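Local coordinates for protein dihydroorotase (Campylobacter jejuni subsp. jejuni, PDB 3PNU) that probably catalyses the reversible cyclisation of N-carbamoyl-L-aspartate to (S)-dihydroorotate in pyrimidine biosynthesis, using two zinc ions per subunit, at residues 166-174 / 187-198; 249-258 / 304-314. All blocks are in the same frame, centred on the assembly; numbering follows the deposited sequence.

Interaction 1: residues 166-174 / 187-198; sequences ESNFAKIYE and MEHITTKTLCEL. With ZN (zinc ion), chain C.
The ring of Y173 is sandwiched: M187 CG sits over one face, 3.4 Å from the ring centroid and 11° off the normal, and F169 CE2 covers the opposite face. M187 SD lies over the same face as its CG, a Met-aromatic contact with the sulfur 3.9 Å from the Y173 centroid. L195 CD1 meets the ring edge at CE2. Also in the ring plane is a water, 2.7 Å from Y173 OH, which donates to E188 O. E166 CG stands anti to the backbone N (chi1 177°) and the chain stays extended, which carries the flat carboxylate to the loop 190-192. E166 OE1 takes T191 N on its syn lone pair (3.0 Å, 169°), while T192 OG1 donates to E166 OE1 at 2.7 Å from above the plane. T192 OG1 also accepts from L195 N, an N-cap bond starting helix 193-198. T191 OG1, hydrogen-bonded to K237 NZ, lies doubtfully close to E166 OE2. A170 CB packs on L195 CD2. A buried carboxylate gripped by backbone and hydroxyl donors, with a lysine one step away, is probably kept ionised; it ties the segment leading into helix 170-179 to the loop just after H189, a zinc ligand.

Interaction 2: residues 249-258 / 304-314; sequences AFSGYEKVMF and KFLSDNTCKIY
F305 carries CG anti to its backbone N (chi1 178°), and this torsion brings its ring between F258 CB and A249 CB. F258 CB lies over one face, 3.7 Å from the F305 ring centroid and offset toward the rim; A249 CB covers the opposite face near its centre, and V256 CG1 touches the edge at CE1. The two phenyl rings meet obliquely, their planes at 71°. N309 has CG anti to its carbonyl carbon, which turns the amide toward the turn before the strand. N309 ND2 donates to V256 O (2.9 Å, 169°), nearly along the C=O axis and within the amide plane, and to G252 O at 3.1 Å, where the nitrogen stands above the carbonyl plane. G252 closes helix 239-250 in a Schellman motif, and Y253-V256 form a type I turn, so one amide group links the helix end to the strand start.

Where helix 304-314 has a wider pi-type turn, F305 O accepts from F258 N at 2.9 Å. M257 runs along the other flank: SD reaches I313 CD1 tip to tip and lies at the edge of the Y314 ring, a Met-aromatic contact. A water donates to both E254 O and N309 O. This is the outer-helix-on-strand packing of a TIM barrel, strand 256-258 leading on toward the zinc ligand D261. The buried polar bonds of this contact use neutral amides and carbonyls, while the charges of E254 and K312 lie at its exposed rim.

Overall arrangement
Both interactions are buried and belong to the TIM-barrel body, their centres about 18 Å apart and their nearest atoms about 5 Å apart without touching. None of the touching residues of interaction 1 is exposed, whereas interaction 2 has one, E254, at its rim. Strands 185-187 and 256-258 lie in the same parallel sheet, with 205-209 between them, and helix 239-250 connects the two regions: I190 and C196 of interaction 1 touch it, while interaction 2 includes its C-terminal end. Chemistry follows position: a charged acceptor serves interaction 1, beside the metal site, and a neutral amide interaction 2, which is more aromatic and covers more area (715 against 570 Å²); the F258 side chain lies about 12 Å from a zinc ion.

Interaction 1: residues 166-174 / 187-198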
# COMPACT_ATOMS: atom_id res chain seq x y z
N GLU A 166 -6.10 -7.51 -10.65
CA GLU A 166 -7.44 -8.05 -10.87
C GLU A 166 -8.01 -7.61 -12.23
O GLU A 166 -8.54 -8.45 -12.98
CB GLU A 166 -8.40 -7.71 -9.74
CG GLU A 166 -9.81 -8.20 -10.01
CD GLU A 166 -10.76 -7.96 -8.85
OE1 GLU A 166 -11.91 -7.57 -9.13
OE2 GLU A 166 -10.36 -8.13 -7.67
N SER A 167 -7.94 -6.32 -12.54
CA SER A 167 -8.47 -5.88 -13.82
C SER A 167 -7.76 -6.57 -14.98
O SER A 167 -8.40 -6.88 -15.97
CB SER A 167 -8.38 -4.38 -13.98
OG SER A 167 -9.28 -3.78 -13.07
N ASN A 168 -6.46 -6.82 -14.86
CA ASN A 168 -5.76 -7.49 -15.95
C ASN A 168 -6.14 -8.95 -16.04
O ASN A 168 -5.92 -9.59 -17.08
CB ASN A 168 -4.22 -7.33 -15.82
CG ASN A 168 -3.78 -5.88 -15.89
OD1 ASN A 168 -4.59 -4.99 -16.14
ND2 ASN A 168 -2.51 -5.63 -15.65
N PHE A 169 -6.71 -9.50 -14.97
CA PHE A 169 -7.12 -10.90 -14.97
C PHE A 169 -8.48 -11.08 -15.71
O PHE A 169 -8.89 -12.18 -16.02
CB PHE A 169 -7.22 -11.43 -13.55
CG PHE A 169 -7.20 -12.92 -13.47
CD1 PHE A 169 -6.00 -13.59 -13.34
CD2 PHE A 169 -8.37 -13.65 -13.56
CE1 PHE A 169 -5.98 -14.97 -13.29
CE2 PHE A 169 -8.35 -15.02 -13.52
CZ PHE A 169 -7.16 -15.69 -13.38
N ALA A 170 -9.15 -9.97 -15.98
CA ALA A 170 -10.44 -10.00 -16.65
C ALA A 170 -10.43 -10.78 -17.98
O ALA A 170 -11.35 -11.55 -18.26
CB ALA A 170 -10.94 -8.57 -16.88
N LYS A 171 -9.39 -10.58 -18.78
CA LYS A 171 -9.30 -11.24 -20.09
C LYS A 171 -9.23 -12.73 -19.91
O LYS A 171 -9.72 -13.46 -20.74
CB LYS A 171 -8.09 -10.74 -20.92
CG LYS A 171 -6.73 -11.16 -20.33
CD LYS A 171 -5.61 -10.16 -20.73
CE LYS A 171 -4.41 -10.30 -19.81
NZ LYS A 171 -3.72 -9.02 -19.64
N ILE A 172 -8.61 -13.19 -18.81
CA ILE A 172 -8.55 -14.61 -18.54
C ILE A 172 -9.94 -15.18 -18.19
O ILE A 172 -10.39 -16.15 -18.80
CB ILE A 172 -7.55 -14.92 -17.43
CG1 ILE A 172 -6.15 -14.53 -17.91
CG2 ILE A 172 -7.60 -16.40 -17.06
CD1 ILE A 172 -5.11 -14.63 -16.86
N TYR A 173 -10.64 -14.59 -17.23
CA TYR A 173 -11.99 -15.03 -16.92
C TYR A 173 -12.87 -15.04 -18.17
O TYR A 173 -13.76 -15.86 -18.30
CB TYR A 173 -12.69 -14.08 -15.95
CG TYR A 173 -12.36 -14.26 -14.52
CD1 TYR A 173 -12.44 -15.53 -13.92
CD2 TYR A 173 -12.05 -13.17 -13.72
CE1 TYR A 173 -12.16 -15.70 -12.59
CE2 TYR A 173 -11.80 -13.34 -12.35
CZ TYR A 173 -11.84 -14.59 -11.81
OH TYR A 173 -11.58 -14.77 -10.47
N GLU A 174 -12.64 -14.09 -19.05
CA GLU A 174 -13.44 -13.96 -20.24
C GLU A 174 -13.18 -15.13 -21.19
O GLU A 174 -14.13 -15.72 -21.72
CB GLU A 174 -13.17 -12.61 -20.91
CG GLU A 174 -14.19 -12.25 -21.98
CD GLU A 174 -14.17 -10.78 -22.38
OE1 GLU A 174 -13.17 -10.08 -22.07
OE2 GLU A 174 -15.16 -10.33 -23.00
N MET A 187 -15.80 -15.78 -9.68
CA MET A 187 -14.74 -14.81 -9.50
C MET A 187 -14.73 -14.47 -8.00
O MET A 187 -15.55 -13.68 -7.53
CB MET A 187 -15.04 -13.55 -10.33
CG MET A 187 -15.20 -13.82 -11.84
SD MET A 187 -15.38 -12.35 -12.87
CE MET A 187 -16.87 -11.64 -12.19
N GLU A 188 -13.82 -15.09 -7.24
CA GLU A 188 -13.76 -14.84 -5.79
C GLU A 188 -13.33 -13.45 -5.43
O GLU A 188 -12.62 -12.78 -6.19
CB GLU A 188 -12.84 -15.84 -5.11
CG GLU A 188 -13.35 -17.27 -5.19
CD GLU A 188 -14.68 -17.46 -4.44
OE1 GLU A 188 -15.01 -16.67 -3.50
OE2 GLU A 188 -15.38 -18.42 -4.80
N HIS A 189 -13.74 -13.03 -4.23
CA HIS A 189 -13.45 -11.69 -3.69
C HIS A 189 -13.15 -10.62 -4.74
O HIS A 189 -12.03 -10.14 -4.85
CB HIS A 189 -12.33 -11.74 -2.67
CG HIS A 189 -11.15 -12.55 -3.08
ND1 HIS A 189 -10.46 -12.33 -4.25
CD2 HIS A 189 -10.51 -13.57 -2.46
CE1 HIS A 189 -9.47 -13.20 -4.35
NE2 HIS A 189 -9.47 -13.95 -3.26
N ILE A 190 -14.15 -10.25 -5.51
CA ILE A 190 -13.92 -9.22 -6.51
C ILE A 190 -13.76 -7.89 -5.81
O ILE A 190 -14.38 -7.64 -4.76
CB ILE A 190 -14.97 -9.15 -7.59
CG1 ILE A 190 -16.36 -8.79 -7.02
CG2 ILE A 190 -15.03 -10.50 -8.34
CD1 ILE A 190 -17.40 -8.43 -8.15
N THR A 191 -12.92 -7.04 -6.39
CA THR A 191 -12.58 -5.76 -5.82
C THR A 191 -12.52 -4.61 -6.80
O THR A 191 -12.10 -3.54 -6.43
CB THR A 191 -11.19 -5.87 -5.21
OG1 THR A 191 -10.25 -6.15 -6.25
CG2 THR A 191 -11.15 -7.00 -4.14
N THR A 192 -12.92 -4.83 -8.04
CA THR A 192 -12.84 -3.82 -9.06
C THR A 192 -14.14 -3.63 -9.82
O THR A 192 -14.95 -4.56 -9.97
CB THR A 192 -11.82 -4.22 -10.14
OG1 THR A 192 -12.26 -5.43 -10.78
CG2 THR A 192 -10.41 -4.43 -9.55
N LYS A 193 -14.31 -2.44 -10.35
CA LYS A 193 -15.46 -2.13 -11.17
C LYS A 193 -15.37 -2.99 -12.44
O LYS A 193 -16.38 -3.43 -12.98
CB LYS A 193 -15.46 -0.65 -11.50
CG LYS A 193 -16.66 -0.18 -12.32
CD LYS A 193 -16.66 1.33 -12.41
CE LYS A 193 -17.77 1.84 -13.32
NZ LYS A 193 -17.76 3.33 -13.37
N THR A 194 -14.15 -3.25 -12.90
CA THR A 194 -13.97 -4.07 -14.07
C THR A 194 -14.67 -5.42 -13.91
O THR A 194 -15.33 -5.87 -14.83
CB THR A 194 -12.48 -4.36 -14.36
OG1 THR A 194 -11.75 -3.12 -14.40
CG2 THR A 194 -12.30 -5.12 -15.68
N LEU A 195 -14.52 -6.07 -12.76
CA LEU A 195 -15.14 -7.39 -12.59
C LEU A 195 -16.62 -7.27 -12.24
O LEU A 195 -17.41 -8.16 -12.55
CB LEU A 195 -14.36 -8.29 -11.63
CG LEU A 195 -12.95 -8.66 -12.13
CD1 LEU A 195 -12.32 -9.74 -11.25
CD2 LEU A 195 -12.96 -9.15 -13.60
N CYS A 196 -17.01 -6.17 -11.62
CA CYS A 196 -18.43 -5.96 -11.38
C CYS A 196 -19.13 -5.93 -12.73
O CYS A 196 -20.17 -6.53 -12.89
CB CYS A 196 -18.70 -4.65 -10.64
SG CYS A 196 -18.09 -4.70 -8.96
N GLU A 197 -18.55 -5.24 -13.70
CA GLU A 197 -19.14 -5.15 -15.05
C GLU A 197 -19.07 -6.44 -15.83
O GLU A 197 -20.06 -6.85 -16.42
CB GLU A 197 -18.49 -4.00 -15.83
CG GLU A 197 -18.89 -2.63 -15.27
CD GLU A 197 -18.18 -1.45 -15.91
OE1 GLU A 197 -17.31 -1.64 -16.80
OE2 GLU A 197 -18.49 -0.31 -15.51
N LEU A 198 -17.90 -7.09 -15.82
CA LEU A 198 -17.71 -8.35 -16.55
C LEU A 198 -18.71 -9.42 -16.09
O LEU A 198 -19.09 -10.27 -16.86
CB LEU A 198 -16.29 -8.88 -16.37
CG LEU A 198 -15.87 -10.08 -17.24
CD1 LEU A 198 -15.70 -9.69 -18.74
CD2 LEU A 198 -14.59 -10.69 -16.73
ZN ZN C . -8.12 -15.38 -2.68
O HOH W 1 -11.27 -12.84 -8.67
O HOH W 2 -8.13 -14.63 -0.80

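Interaction 2: residues 249-258 / 304-314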
# COMPACT_ATOMS: atom_id res chain seq x y z
N ALA A 249 -23.95 -5.64 -4.06
CA ALA A 249 -24.34 -6.26 -2.81
C ALA A 249 -25.66 -5.68 -2.30
O ALA A 249 -26.60 -6.42 -2.01
CB ALA A 249 -23.24 -6.08 -1.76
N PHE A 250 -25.75 -4.36 -2.23
CA PHE A 250 -26.95 -3.70 -1.70
C PHE A 250 -28.20 -3.98 -2.51
O PHE A 250 -29.28 -4.03 -1.95
CB PHE A 250 -26.78 -2.19 -1.54
CG PHE A 250 -25.68 -1.79 -0.59
CD1 PHE A 250 -25.37 -2.58 0.50
CD2 PHE A 250 -25.02 -0.59 -0.76
CE1 PHE A 250 -24.36 -2.19 1.39
CE2 PHE A 250 -24.02 -0.21 0.13
CZ PHE A 250 -23.70 -1.01 1.20
N SER A 251 -28.05 -4.16 -3.82
CA SER A 251 -29.20 -4.45 -4.68
C SER A 251 -29.55 -5.94 -4.65
O SER A 251 -30.54 -6.35 -5.23
CB SER A 251 -28.89 -4.07 -6.12
OG SER A 251 -27.89 -4.93 -6.66
N GLY A 252 -28.73 -6.75 -3.99
CA GLY A 252 -28.95 -8.18 -3.92
C GLY A 252 -28.78 -8.90 -5.25
O GLY A 252 -29.27 -10.00 -5.41
N TYR A 253 -28.06 -8.28 -6.20
CA TYR A 253 -27.84 -8.89 -7.52
C TYR A 253 -27.61 -10.40 -7.39
O TYR A 253 -26.74 -10.86 -6.66
CB TYR A 253 -26.69 -8.22 -8.26
CG TYR A 253 -26.52 -8.74 -9.65
CD1 TYR A 253 -27.46 -8.43 -10.62
CD2 TYR A 253 -25.44 -9.53 -10.00
CE1 TYR A 253 -27.33 -8.91 -11.91
CE2 TYR A 253 -25.30 -10.01 -11.30
CZ TYR A 253 -26.25 -9.69 -12.24
OH TYR A 253 -26.13 -10.15 -13.53
N GLU A 254 -28.43 -11.15 -8.13
CA GLU A 254 -28.51 -12.61 -8.04
C GLU A 254 -27.24 -13.45 -8.25
O GLU A 254 -27.17 -14.57 -7.74
CB GLU A 254 -29.60 -13.10 -9.00
CG GLU A 254 -29.27 -12.80 -10.46
CD GLU A 254 -30.41 -13.12 -11.42
OE1 GLU A 254 -30.47 -12.44 -12.46
OE2 GLU A 254 -31.24 -14.02 -11.14
N LYS A 255 -26.25 -12.94 -8.98
CA LYS A 255 -25.03 -13.71 -9.22
C LYS A 255 -23.88 -13.39 -8.24
O LYS A 255 -22.76 -13.90 -8.38
CB LYS A 255 -24.57 -13.56 -10.67
CG LYS A 255 -25.65 -13.94 -11.69
CD LYS A 255 -25.08 -14.27 -13.07
CE LYS A 255 -24.20 -13.18 -13.68
NZ LYS A 255 -23.54 -13.67 -14.94
N VAL A 256 -24.16 -12.52 -7.26
CA VAL A 256 -23.19 -12.16 -6.25
C VAL A 256 -23.57 -12.84 -4.93
O VAL A 256 -24.74 -12.92 -4.59
CB VAL A 256 -23.10 -10.65 -6.09
CG1 VAL A 256 -22.44 -10.29 -4.78
CG2 VAL A 256 -22.33 -10.06 -7.28
N MET A 257 -22.57 -13.35 -4.23
CA MET A 257 -22.76 -14.07 -2.97
C MET A 257 -21.77 -13.55 -1.97
O MET A 257 -20.68 -13.14 -2.33
CB MET A 257 -22.47 -15.55 -3.18
CG MET A 257 -23.40 -16.27 -4.14
SD MET A 257 -22.71 -17.84 -4.73
CE MET A 257 -21.58 -17.28 -6.00
N PHE A 258 -22.13 -13.54 -0.69
CA PHE A 258 -21.19 -13.09 0.29
C PHE A 258 -20.15 -14.16 0.54
O PHE A 258 -20.47 -15.34 0.68
CB PHE A 258 -21.87 -12.72 1.60
CG PHE A 258 -20.91 -12.50 2.70
CD1 PHE A 258 -20.18 -11.35 2.77
CD2 PHE A 258 -20.72 -13.48 3.66
CE1 PHE A 258 -19.27 -11.15 3.80
CE2 PHE A 258 -19.81 -13.29 4.68
CZ PHE A 258 -19.08 -12.12 4.74
N LYS A 304 -30.65 -12.10 0.66
CA LYS A 304 -30.25 -12.57 -0.67
C LYS A 304 -28.72 -12.71 -0.81
O LYS A 304 -28.21 -13.73 -1.29
CB LYS A 304 -30.74 -11.61 -1.75
CG LYS A 304 -32.19 -11.78 -2.23
CD LYS A 304 -32.60 -10.57 -3.07
CE LYS A 304 -33.93 -10.71 -3.80
NZ LYS A 304 -33.81 -11.49 -5.08
N PHE A 305 -28.02 -11.68 -0.38
CA PHE A 305 -26.57 -11.61 -0.47
C PHE A 305 -25.89 -12.67 0.39
O PHE A 305 -24.92 -13.29 -0.06
CB PHE A 305 -26.13 -10.18 -0.12
CG PHE A 305 -24.64 -9.96 -0.13
CD1 PHE A 305 -23.90 -10.20 -1.28
CD2 PHE A 305 -23.99 -9.47 0.99
CE1 PHE A 305 -22.54 -10.00 -1.29
CE2 PHE A 305 -22.63 -9.25 0.98
CZ PHE A 305 -21.90 -9.52 -0.17
N LEU A 306 -26.41 -12.91 1.59
CA LEU A 306 -25.85 -13.89 2.51
C LEU A 306 -26.34 -15.31 2.33
O LEU A 306 -25.71 -16.25 2.83
CB LEU A 306 -26.23 -13.53 3.95
CG LEU A 306 -25.31 -12.73 4.84
CD1 LEU A 306 -26.06 -12.42 6.12
CD2 LEU A 306 -24.04 -13.55 5.12
N SER A 307 -27.47 -15.50 1.65
CA SER A 307 -28.00 -16.84 1.56
C SER A 307 -28.82 -17.23 0.35
O SER A 307 -28.50 -18.25 -0.28
CB SER A 307 -28.86 -17.11 2.80
OG SER A 307 -29.14 -18.48 2.96
N ASP A 308 -29.85 -16.47 0.01
CA ASP A 308 -30.75 -16.88 -1.10
C ASP A 308 -30.08 -16.96 -2.47
O ASP A 308 -30.44 -17.82 -3.28
CB ASP A 308 -32.01 -16.00 -1.20
CG ASP A 308 -32.80 -15.92 0.11
OD1 ASP A 308 -32.43 -16.54 1.11
OD2 ASP A 308 -33.81 -15.20 0.12
N ASN A 309 -29.13 -16.08 -2.75
CA ASN A 309 -28.46 -16.09 -4.04
C ASN A 309 -27.69 -17.39 -4.21
O ASN A 309 -27.81 -18.07 -5.22
CB ASN A 309 -27.53 -14.89 -4.23
CG ASN A 309 -28.29 -13.56 -4.31
OD1 ASN A 309 -29.51 -13.54 -4.19
ND2 ASN A 309 -27.55 -12.44 -4.51
N THR A 310 -26.90 -17.72 -3.20
CA THR A 310 -26.14 -18.95 -3.24
C THR A 310 -27.11 -20.11 -3.35
O THR A 310 -26.93 -20.98 -4.19
CB THR A 310 -25.32 -19.14 -1.97
OG1 THR A 310 -24.33 -18.11 -1.89
CG2 THR A 310 -24.65 -20.49 -1.98
N CYS A 311 -28.14 -20.13 -2.51
CA CYS A 311 -29.12 -21.24 -2.54
C CYS A 311 -29.73 -21.44 -3.91
O CYS A 311 -29.87 -22.57 -4.36
CB CYS A 311 -30.20 -21.09 -1.47
SG CYS A 311 -29.56 -21.40 0.21
N LYS A 312 -30.08 -20.35 -4.58
CA LYS A 312 -30.68 -20.44 -5.91
C LYS A 312 -29.68 -20.91 -6.98
O LYS A 312 -30.01 -21.74 -7.81
CB LYS A 312 -31.30 -19.10 -6.31
CG LYS A 312 -31.96 -19.16 -7.67
CD LYS A 312 -32.74 -17.91 -7.98
CE LYS A 312 -33.45 -18.06 -9.32
NZ LYS A 312 -34.37 -16.91 -9.54
N ILE A 313 -28.46 -20.38 -6.93
CA ILE A 313 -27.40 -20.73 -7.87
C ILE A 313 -27.03 -22.20 -7.86
O ILE A 313 -26.82 -22.80 -8.92
CB ILE A 313 -26.13 -19.90 -7.58
CG1 ILE A 313 -26.38 -18.45 -7.98
CG2 ILE A 313 -24.92 -20.48 -8.32
CD1 ILE A 313 -25.30 -17.49 -7.54
N TYR A 314 -26.97 -22.78 -6.66
CA TYR A 314 -26.57 -24.19 -6.52
C TYR A 314 -27.71 -25.16 -6.18
O TYR A 314 -27.49 -26.36 -6.22
CB TYR A 314 -25.46 -24.34 -5.47
CG TYR A 314 -24.18 -23.60 -5.78
CD1 TYR A 314 -23.90 -22.38 -5.19
CD2 TYR A 314 -23.26 -24.11 -6.71
CE1 TYR A 314 -22.75 -21.70 -5.48
CE2 TYR A 314 -22.11 -23.42 -7.01
CZ TYR A 314 -21.85 -22.21 -6.38
OH TYR A 314 -20.70 -21.50 -6.65
O HOH W 3 -28.88 -16.53 -7.08
O HOH W 4 -32.61 -14.17 -8.88